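Glycoside Hydrolase (Bacteroides plebeius, PDB 5T3B) is a family 50 glycoside hydrolase of a gut bacterium that probably hydrolyses glycosidic bonds in polysaccharides, possibly agarose-like ones. Local coordinates at residues A[110-124]-A[469-481]. Sequence-based numbering, arbitrary orientation.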
ATOM      1  N   ARG A 110     -11.406 -10.004  12.420  1.00 12.36           N
ATOM      2  CA  ARG A 110     -10.676  -8.813  11.936  1.00 11.85           C
ATOM      3  C   ARG A 110      -9.224  -8.896  12.237  1.00 12.06           C
ATOM      4  O   ARG A 110      -8.850  -9.136  13.370  1.00 14.03           O
ATOM      5  CB  ARG A 110     -11.274  -7.575  12.458  1.00 12.95           C
ATOM      6  CG  ARG A 110     -10.496  -6.326  11.952  1.00 13.81           C
ATOM      7  CD  ARG A 110     -11.164  -5.067  12.286  1.00 14.28           C
ATOM      8  NE  ARG A 110     -12.351  -4.897  11.550  1.00 12.74           N
ATOM      9  CZ  ARG A 110     -12.466  -4.138  10.466  1.00 11.48           C
ATOM     10  NH1 ARG A 110     -11.395  -3.635   9.851  1.00 12.12           N
ATOM     11  NH2 ARG A 110     -13.643  -3.941   9.927  1.00 12.25           N
ATOM     12  N   SER A 111      -8.423  -8.632  11.221  1.00 11.57           N
ATOM     13  CA  SER A 111      -6.995  -8.576  11.385  1.00 11.92           C
ATOM     14  C   SER A 111      -6.539  -7.180  11.878  1.00 11.72           C
ATOM     15  O   SER A 111      -7.105  -6.176  11.515  1.00 11.85           O
ATOM     16  CB  SER A 111      -6.278  -8.889  10.053  1.00 16.85           C
ATOM     17  OG  SER A 111      -6.471 -10.190   9.605  1.00 20.84           O
ATOM     18  N   TRP A 112      -5.438  -7.181  12.627  1.00 10.48           N
ATOM     19  CA  TRP A 112      -4.797  -5.962  13.075  1.00  9.99           C
ATOM     20  C   TRP A 112      -3.320  -6.067  12.996  1.00  9.78           C
ATOM     21  O   TRP A 112      -2.734  -7.106  13.344  1.00 12.05           O
ATOM     22  CB  TRP A 112      -5.110  -5.713  14.552  1.00 10.79           C
ATOM     23  CG  TRP A 112      -6.511  -5.400  14.901  1.00 12.36           C
ATOM     24  CD1 TRP A 112      -7.398  -6.311  15.380  1.00 16.16           C
ATOM     25  CD2 TRP A 112      -7.235  -4.170  14.762  1.00 12.15           C
ATOM     26  NE1 TRP A 112      -8.576  -5.736  15.552  1.00 19.40           N
ATOM     27  CE2 TRP A 112      -8.517  -4.414  15.223  1.00 14.37           C
ATOM     28  CE3 TRP A 112      -6.911  -2.901  14.343  1.00 12.59           C
ATOM     29  CZ2 TRP A 112      -9.500  -3.435  15.277  1.00 15.79           C
ATOM     30  CZ3 TRP A 112      -7.902  -1.915  14.420  1.00 12.86           C
ATOM     31  CH2 TRP A 112      -9.170  -2.215  14.866  1.00 14.17           C
ATOM     32  N   ILE A 113      -2.665  -4.990  12.573  1.00  8.95           N
ATOM     33  CA  ILE A 113      -1.281  -4.800  13.002  1.00  8.93           C
ATOM     34  C   ILE A 113      -1.302  -4.436  14.496  1.00  9.61           C
ATOM     35  O   ILE A 113      -2.117  -3.635  14.915  1.00 11.24           O
ATOM     36  CB  ILE A 113      -0.601  -3.688  12.193  1.00 10.35           C
ATOM     37  CG1 ILE A 113      -0.529  -4.094  10.747  1.00 13.95           C
ATOM     38  CG2 ILE A 113       0.754  -3.287  12.806  1.00 12.39           C
ATOM     39  CD1 ILE A 113       0.320  -5.198  10.488  1.00 17.29           C
ATOM     40  N   VAL A 114      -0.369  -5.051  15.246  1.00  9.26           N
ATOM     41  CA  VAL A 114      -0.226  -4.790  16.692  1.00 10.70           C
ATOM     42  C   VAL A 114       1.155  -4.174  16.862  1.00  9.01           C
ATOM     43  O   VAL A 114       2.146  -4.640  16.278  1.00 10.08           O
ATOM     44  CB  VAL A 114      -0.389  -6.136  17.462  1.00 15.79           C
ATOM     45  CG1 VAL A 114       0.111  -6.116  18.877  1.00 18.52           C
ATOM     46  CG2 VAL A 114      -1.898  -6.512  17.308  1.00 17.94           C
ATOM     47  N   ASP A 115       1.203  -3.121  17.689  1.00  8.70           N
ATOM     48  CA  ASP A 115       2.424  -2.409  17.951  1.00  9.20           C
ATOM     49  C   ASP A 115       3.325  -3.115  18.950  1.00  8.66           C
ATOM     50  O   ASP A 115       2.939  -4.165  19.495  1.00  9.97           O
ATOM     51  CB  ASP A 115       2.105  -0.939  18.292  1.00  9.42           C
ATOM     52  CG  ASP A 115       1.611  -0.710  19.695  1.00  9.44           C
ATOM     53  OD1 ASP A 115       1.771  -1.529  20.604  1.00 10.16           O
ATOM     54  OD2 ASP A 115       1.036   0.420  19.880  1.00 11.72           O
ATOM     55  N   PRO A 116       4.522  -2.612  19.162  1.00  8.85           N
ATOM     56  CA  PRO A 116       5.444  -3.314  20.084  1.00  9.80           C
ATOM     57  C   PRO A 116       4.900  -3.585  21.502  1.00 11.03           C
ATOM     58  O   PRO A 116       5.395  -4.496  22.139  1.00 12.17           O
ATOM     59  CB  PRO A 116       6.618  -2.377  20.146  1.00 10.60           C
ATOM     60  CG  PRO A 116       6.694  -1.798  18.720  1.00 11.60           C
ATOM     61  CD  PRO A 116       5.233  -1.556  18.420  1.00 10.91           C
ATOM     62  N   GLU A 117       3.953  -2.767  21.936  1.00 10.12           N
ATOM     63  CA  GLU A 117       3.329  -2.899  23.271  1.00 11.21           C
ATOM     64  C   GLU A 117       2.021  -3.680  23.246  1.00 12.04           C
ATOM     65  O   GLU A 117       1.395  -3.829  24.264  1.00 13.75           O
ATOM     66  CB  GLU A 117       3.126  -1.515  23.855  1.00 12.72           C
ATOM     67  CG  GLU A 117       4.420  -0.802  24.101  1.00 14.80           C
ATOM     68  CD  GLU A 117       4.251   0.621  24.627  1.00 15.40           C
ATOM     69  OE1 GLU A 117       3.410   0.826  25.569  1.00 18.28           O
ATOM     70  OE2 GLU A 117       5.018   1.512  24.179  1.00 16.95           O
ATOM     71  N   GLY A 118       1.645  -4.199  22.081  1.00 10.21           N
ATOM     72  CA  GLY A 118       0.460  -4.982  21.980  1.00 11.39           C
ATOM     73  C   GLY A 118      -0.826  -4.259  21.593  1.00  9.90           C
ATOM     74  O   GLY A 118      -1.887  -4.882  21.460  1.00 11.50           O
ATOM     75  N   TYR A 119      -0.743  -2.938  21.345  1.00  9.40           N
ATOM     76  CA  TYR A 119      -1.928  -2.202  21.021  1.00  9.13           C
ATOM     77  C   TYR A 119      -2.211  -2.237  19.513  1.00  8.47           C
ATOM     78  O   TYR A 119      -1.267  -2.274  18.712  1.00  9.90           O
ATOM     79  CB  TYR A 119      -1.830  -0.770  21.511  1.00 10.42           C
ATOM     80  CG  TYR A 119      -1.790  -0.655  22.992  1.00 11.85           C
ATOM     81  CD1 TYR A 119      -2.958  -0.462  23.728  1.00 13.38           C
ATOM     82  CD2 TYR A 119      -0.589  -0.751  23.669  1.00 16.47           C
ATOM     83  CE1 TYR A 119      -2.908  -0.403  25.112  1.00 16.30           C
ATOM     84  CE2 TYR A 119      -0.549  -0.712  25.034  1.00 20.55           C
ATOM     85  CZ  TYR A 119      -1.683  -0.539  25.743  1.00 20.10           C
ATOM     86  OH  TYR A 119      -1.614  -0.461  27.124  1.00 32.53           O
ATOM     87  N   PRO A 120      -3.489  -2.251  19.167  1.00  9.18           N
ATOM     88  CA  PRO A 120      -3.849  -2.346  17.738  1.00  9.67           C
ATOM     89  C   PRO A 120      -3.542  -1.004  17.014  1.00  9.06           C
ATOM     90  O   PRO A 120      -4.078   0.036  17.410  1.00  9.93           O
ATOM     91  CB  PRO A 120      -5.360  -2.624  17.754  1.00 11.03           C
ATOM     92  CG  PRO A 120      -5.812  -2.043  19.046  1.00 12.37           C
ATOM     93  CD  PRO A 120      -4.692  -2.230  20.013  1.00 11.06           C
ATOM     94  N   TYR A 121      -2.744  -1.094  15.962  1.00  8.99           N
ATOM     95  CA  TYR A 121      -2.381   0.042  15.157  1.00  8.85           C
ATOM     96  C   TYR A 121      -3.051  -0.095  13.814  1.00  8.93           C
ATOM     97  O   TYR A 121      -2.614  -0.924  12.997  1.00 10.36           O
ATOM     98  CB  TYR A 121      -0.857   0.154  14.960  1.00  9.04           C
ATOM     99  CG  TYR A 121      -0.453   1.227  13.985  1.00  8.80           C
ATOM    100  CD1 TYR A 121      -0.971   2.524  14.109  1.00  9.25           C
ATOM    101  CD2 TYR A 121       0.351   0.933  12.894  1.00  9.53           C
ATOM    102  CE1 TYR A 121      -0.715   3.493  13.181  1.00  9.31           C
ATOM    103  CE2 TYR A 121       0.632   1.925  11.945  1.00  9.33           C
ATOM    104  CZ  TYR A 121       0.105   3.190  12.098  1.00  8.93           C
ATOM    105  OH  TYR A 121       0.310   4.171  11.141  1.00 10.11           O
ATOM    106  N   TYR A 122      -4.059   0.702  13.537  1.00  8.14           N
ATOM    107  CA  TYR A 122      -4.687   0.740  12.240  1.00  8.27           C
ATOM    108  C   TYR A 122      -3.799   1.577  11.352  1.00  7.06           C
ATOM    109  O   TYR A 122      -3.552   2.757  11.637  1.00  8.44           O
ATOM    110  CB  TYR A 122      -6.122   1.266  12.308  1.00  9.24           C
ATOM    111  CG  TYR A 122      -6.848   0.980  11.024  1.00  8.72           C
ATOM    112  CD1 TYR A 122      -7.374  -0.263  10.762  1.00  9.42           C
ATOM    113  CD2 TYR A 122      -6.892   1.913   9.986  1.00  8.58           C
ATOM    114  CE1 TYR A 122      -7.971  -0.557   9.559  1.00  8.89           C
ATOM    115  CE2 TYR A 122      -7.464   1.594   8.762  1.00  9.01           C
ATOM    116  CZ  TYR A 122      -8.034   0.353   8.553  1.00  8.68           C
ATOM    117  OH  TYR A 122      -8.607   0.056   7.355  1.00  9.45           O
ATOM    118  N   VAL A 123      -3.261   0.991  10.275  1.00  8.25           N
ATOM    119  CA  VAL A 123      -2.229   1.688   9.520  1.00  8.08           C
ATOM    120  C   VAL A 123      -2.838   2.882   8.781  1.00  7.56           C
ATOM    121  O   VAL A 123      -3.777   2.718   7.985  1.00  8.04           O
ATOM    122  CB  VAL A 123      -1.516   0.779   8.502  1.00  8.84           C
ATOM    123  CG1 VAL A 123      -0.462   1.557   7.765  1.00 10.00           C
ATOM    124  CG2 VAL A 123      -0.905  -0.421   9.223  1.00 10.74           C
ATOM    125  N   ARG A 124      -2.277   4.086   9.023  1.00  7.70           N
ATOM    126  CA  ARG A 124      -2.601   5.307   8.280  1.00  7.02           C
ATOM    127  C   ARG A 124      -1.282   5.960   7.941  1.00  7.30           C
ATOM    128  O   ARG A 124      -0.652   6.568   8.781  1.00  8.40           O
ATOM    129  CB  ARG A 124      -3.529   6.189   9.097  1.00  8.13           C
ATOM    130  CG  ARG A 124      -4.965   5.671   9.176  1.00  7.96           C
ATOM    131  CD  ARG A 124      -5.645   5.996  10.500  1.00  8.12           C
ATOM    132  NE  ARG A 124      -4.959   5.262  11.567  1.00  7.19           N
ATOM    133  CZ  ARG A 124      -4.786   5.663  12.815  1.00  7.55           C
ATOM    134  NH1 ARG A 124      -5.471   6.692  13.292  1.00  9.93           N
ATOM    135  NH2 ARG A 124      -3.918   5.013  13.572  1.00  9.35           N
ATOM    136  N   ASN A 469      -9.521   9.529   9.936  1.00  8.10           N
ATOM    137  CA  ASN A 469      -8.346   8.928  10.559  1.00  8.04           C
ATOM    138  C   ASN A 469      -8.451   8.918  12.066  1.00  8.19           C
ATOM    139  O   ASN A 469      -8.020   7.976  12.730  1.00  9.31           O
ATOM    140  CB  ASN A 469      -7.084   9.665  10.163  1.00  8.57           C
ATOM    141  CG  ASN A 469      -6.736   9.467   8.720  1.00  8.30           C
ATOM    142  OD1 ASN A 469      -7.272   8.656   7.995  1.00  9.04           O
ATOM    143  ND2 ASN A 469      -5.731  10.249   8.301  1.00  9.70           N
ATOM    144  N   TRP A 470      -9.051   9.979  12.621  1.00  8.76           N
ATOM    145  CA  TRP A 470      -9.232  10.025  14.082  1.00  9.66           C
ATOM    146  C   TRP A 470     -10.219   8.967  14.588  1.00  9.50           C
ATOM    147  O   TRP A 470     -10.220   8.625  15.756  1.00 11.01           O
ATOM    148  CB  TRP A 470      -9.831  11.357  14.488  1.00 10.20           C
ATOM    149  CG  TRP A 470      -8.985  12.565  14.302  1.00  9.70           C
ATOM    150  CD1 TRP A 470      -7.631  12.644  14.118  1.00 10.08           C
ATOM    151  CD2 TRP A 470      -9.461  13.920  14.309  1.00 10.78           C
ATOM    152  NE1 TRP A 470      -7.247  13.951  14.048  1.00 10.53           N
ATOM    153  CE2 TRP A 470      -8.346  14.763  14.143  1.00 10.55           C
ATOM    154  CE3 TRP A 470     -10.746  14.492  14.416  1.00 12.94           C
ATOM    155  CZ2 TRP A 470      -8.485  16.173  14.079  1.00 13.32           C
ATOM    156  CZ3 TRP A 470     -10.870  15.861  14.328  1.00 14.78           C
ATOM    157  CH2 TRP A 470      -9.777  16.678  14.160  1.00 14.66           C
ATOM    158  N   ASN A 471     -11.099   8.528  13.703  1.00  9.21           N
ATOM    159  CA  ASN A 471     -12.273   7.723  14.040  1.00  8.86           C
ATOM    160  C   ASN A 471     -12.204   6.264  13.563  1.00  8.56           C
ATOM    161  O   ASN A 471     -13.181   5.532  13.726  1.00  9.55           O
ATOM    162  CB  ASN A 471     -13.559   8.418  13.530  1.00  9.98           C
ATOM    163  CG  ASN A 471     -13.845   9.631  14.332  1.00  9.65           C
ATOM    164  OD1 ASN A 471     -13.579  10.805  13.939  1.00 12.49           O
ATOM    165  ND2 ASN A 471     -14.233   9.395  15.525  1.00  8.36           N
ATOM    166  N   VAL A 472     -11.072   5.834  12.988  1.00  8.55           N
ATOM    167  CA  VAL A 472     -11.040   4.508  12.438  1.00  9.34           C
ATOM    168  C   VAL A 472     -11.447   3.416  13.432  1.00  9.01           C
ATOM    169  O   VAL A 472     -12.105   2.433  13.063  1.00  9.96           O
ATOM    170  CB  VAL A 472      -9.714   4.136  11.740  1.00  8.63           C
ATOM    171  CG1 VAL A 472      -9.503   4.975  10.502  1.00  8.53           C
ATOM    172  CG2 VAL A 472      -8.520   4.252  12.703  1.00  9.40           C
ATOM    173  N   TYR A 473     -10.998   3.549  14.676  1.00  9.57           N
ATOM    174  CA  TYR A 473     -11.249   2.485  15.634  1.00  9.96           C
ATOM    175  C   TYR A 473     -12.750   2.377  15.979  1.00 10.16           C
ATOM    176  O   TYR A 473     -13.308   1.296  16.074  1.00 11.53           O
ATOM    177  CB  TYR A 473     -10.381   2.669  16.887  1.00  9.94           C
ATOM    178  CG  TYR A 473      -8.902   2.689  16.592  1.00 10.36           C
ATOM    179  CD1 TYR A 473      -8.226   1.531  16.229  1.00  9.02           C
ATOM    180  CD2 TYR A 473      -8.179   3.858  16.567  1.00 10.14           C
ATOM    181  CE1 TYR A 473      -6.858   1.526  15.966  1.00  9.06           C
ATOM    182  CE2 TYR A 473      -6.839   3.892  16.275  1.00 10.30           C
ATOM    183  CZ  TYR A 473      -6.160   2.724  15.937  1.00  9.25           C
ATOM    184  OH  TYR A 473      -4.830   2.670  15.651  1.00  9.72           O
ATOM    185  N   ASN A 474     -13.394   3.537  16.153  1.00  9.98           N
ATOM    186  CA  ASN A 474     -14.829   3.497  16.456  1.00 10.56           C
ATOM    187  C   ASN A 474     -15.706   3.245  15.208  1.00 10.45           C
ATOM    188  O   ASN A 474     -16.782   2.665  15.312  1.00 12.39           O
ATOM    189  CB  ASN A 474     -15.261   4.656  17.294  1.00 11.87           C
ATOM    190  CG  ASN A 474     -15.222   5.987  16.574  1.00 11.67           C
ATOM    191  OD1 ASN A 474     -16.020   6.224  15.642  1.00 11.76           O
ATOM    192  ND2 ASN A 474     -14.306   6.834  16.951  1.00 11.67           N
ATOM    193  N   LEU A 475     -15.183   3.584  14.023  1.00 10.16           N
ATOM    194  CA  LEU A 475     -15.838   3.199  12.801  1.00 11.03           C
ATOM    195  C   LEU A 475     -15.824   1.666  12.621  1.00 10.16           C
ATOM    196  O   LEU A 475     -16.800   1.076  12.155  1.00 11.06           O
ATOM    197  CB  LEU A 475     -15.221   3.903  11.605  1.00 10.38           C
ATOM    198  CG  LEU A 475     -15.744   5.321  11.424  1.00 10.12           C
ATOM    199  CD1 LEU A 475     -14.780   6.124  10.541  1.00 10.59           C
ATOM    200  CD2 LEU A 475     -17.170   5.340  10.867  1.00 11.35           C
ATOM    201  N   ILE A 476     -14.679   1.078  12.885  1.00  9.79           N
ATOM    202  CA  ILE A 476     -14.563  -0.376  12.855  1.00 10.68           C
ATOM    203  C   ILE A 476     -15.596  -0.996  13.799  1.00 10.52           C
ATOM    204  O   ILE A 476     -16.206  -1.999  13.466  1.00 12.60           O
ATOM    205  CB  ILE A 476     -13.111  -0.814  13.085  1.00 10.22           C
ATOM    206  CG1 ILE A 476     -12.332  -0.522  11.804  1.00 10.72           C
ATOM    207  CG2 ILE A 476     -13.040  -2.290  13.504  1.00 11.09           C
ATOM    208  CD1 ILE A 476     -10.843  -0.574  12.021  1.00 13.06           C
ATOM    209  N   ASP A 477     -15.704  -0.451  14.990  1.00 11.82           N
ATOM    210  CA  ASP A 477     -16.695  -0.980  15.950  1.00 12.38           C
ATOM    211  C   ASP A 477     -18.096  -0.905  15.333  1.00 13.28           C
ATOM    212  O   ASP A 477     -18.896  -1.845  15.463  1.00 15.81           O
ATOM    213  CB  ASP A 477     -16.680  -0.234  17.268  1.00 14.62           C
ATOM    214  CG  ASP A 477     -15.468  -0.518  18.096  1.00 18.33           C
ATOM    215  OD1 ASP A 477     -14.831  -1.568  17.952  1.00 25.60           O
ATOM    216  OD2 ASP A 477     -15.139   0.377  18.908  1.00 25.35           O
ATOM    217  N   TYR A 478     -18.428   0.227  14.728  1.00 13.10           N
ATOM    218  CA  TYR A 478     -19.729   0.420  14.043  1.00 13.16           C
ATOM    219  C   TYR A 478     -19.959  -0.585  12.931  1.00 13.51           C
ATOM    220  O   TYR A 478     -21.001  -1.216  12.856  1.00 14.35           O
ATOM    221  CB  TYR A 478     -19.812   1.864  13.538  1.00 13.52           C
ATOM    222  CG  TYR A 478     -20.821   2.147  12.479  1.00 13.83           C
ATOM    223  CD1 TYR A 478     -22.129   2.402  12.782  1.00 15.85           C
ATOM    224  CD2 TYR A 478     -20.480   2.212  11.147  1.00 14.64           C
ATOM    225  CE1 TYR A 478     -23.036   2.710  11.784  1.00 15.68           C
ATOM    226  CE2 TYR A 478     -21.344   2.539  10.156  1.00 15.78           C
ATOM    227  CZ  TYR A 478     -22.660   2.774  10.441  1.00 14.08           C
ATOM    228  OH  TYR A 478     -23.532   3.100   9.438  1.00 17.38           O
ATOM    229  N   PHE A 479     -18.942  -0.811  12.112  1.00 12.01           N
ATOM    230  CA  PHE A 479     -19.097  -1.762  11.019  1.00 13.27           C
ATOM    231  C   PHE A 479     -19.207  -3.227  11.483  1.00 13.93           C
ATOM    232  O   PHE A 479     -19.890  -4.024  10.877  1.00 17.12           O
ATOM    233  CB  PHE A 479     -18.025  -1.630   9.984  1.00 12.94           C
ATOM    234  CG  PHE A 479     -18.178  -0.382   9.108  1.00 11.63           C
ATOM    235  CD1 PHE A 479     -19.317  -0.161   8.371  1.00 12.09           C
ATOM    236  CD2 PHE A 479     -17.142   0.528   8.988  1.00 12.41           C
ATOM    237  CE1 PHE A 479     -19.446   0.914   7.543  1.00 12.88           C
ATOM    238  CE2 PHE A 479     -17.260   1.639   8.174  1.00 13.15           C
ATOM    239  CZ  PHE A 479     -18.395   1.797   7.409  1.00 13.35           C
ATOM    240  N   ASP A 480     -18.484  -3.560  12.535  1.00 13.30           N
ATOM    241  CA  ASP A 480     -18.336  -4.948  12.950  1.00 14.90           C
ATOM    242  C   ASP A 480     -19.392  -5.376  13.959  1.00 17.03           C
ATOM    243  O   ASP A 480     -19.489  -6.607  14.225  1.00 19.86           O
ATOM    244  CB  ASP A 480     -16.946  -5.168  13.582  1.00 13.54           C
ATOM    245  CG  ASP A 480     -15.783  -5.218  12.548  1.00 14.20           C
ATOM    246  OD1 ASP A 480     -16.027  -4.981  11.335  1.00 15.33           O
ATOM    247  OD2 ASP A 480     -14.616  -5.493  12.984  1.00 16.52           O
ATOM    248  N   LYS A 481     -20.144  -4.440  14.569  1.00 17.63           N
ATOM    249  CA  LYS A 481     -21.094  -4.752  15.708  1.00 19.35           C
ATOM    250  C   LYS A 481     -22.216  -5.735  15.288  1.00 30.16           C
ATOM    251  O   LYS A 481     -22.669  -5.627  14.137  1.00 26.32           O
ATOM    252  CB  LYS A 481     -21.747  -3.424  16.219  1.00 23.18           C
TER
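Arg124 and Tyr473 join the strand region 110-124 to the C-terminal helix 472-480. Beyond CB, Arg124 CG lies 4.0 Å from Asn469 OD1, an oxygen hydrogen-bonded to Tyr419 OH, and CD passes Asn469 CB. Bends at chi2 (147°) and chi3 turn the guanidinium back toward the carbonyl of Tyr122, two residues earlier, and NE and NH2 grip its O side-on. Val472 CG2 covers one face of the group. NH1 donates to Asn469 O at 2.9 Å from above the carbonyl plane and also hydrogen-bonds Tyr79 OH; NH2 hydrogen-bonds Gly87 O. With an alanine here, the carbonyls of Tyr122 and Asn469 would probably be left without a partner and a gap would open beside Val472 CG2. Tyr473 OH accepts a nearly straight bond (171°) from Tyr122 N at 3.0 Å and also hydrogen-bonds Gly87 O. Ile476 CD1 touches both Trp112 CH2 and Tyr122 CD1, while its CG2 lies over one face of the Arg110 guanidinium. That group forms a side-on salt bridge with Asp480, NE to OD2 at 2.7 Å and NH2 to OD1 at 3.0 Å. Arg124 thus holds the end of helix 459-469, its charge probably spread over neutral oxygens, whereas Arg110, also donating to Leu427 O, pairs with a carboxylate near the C-terminal end of helix 472-480.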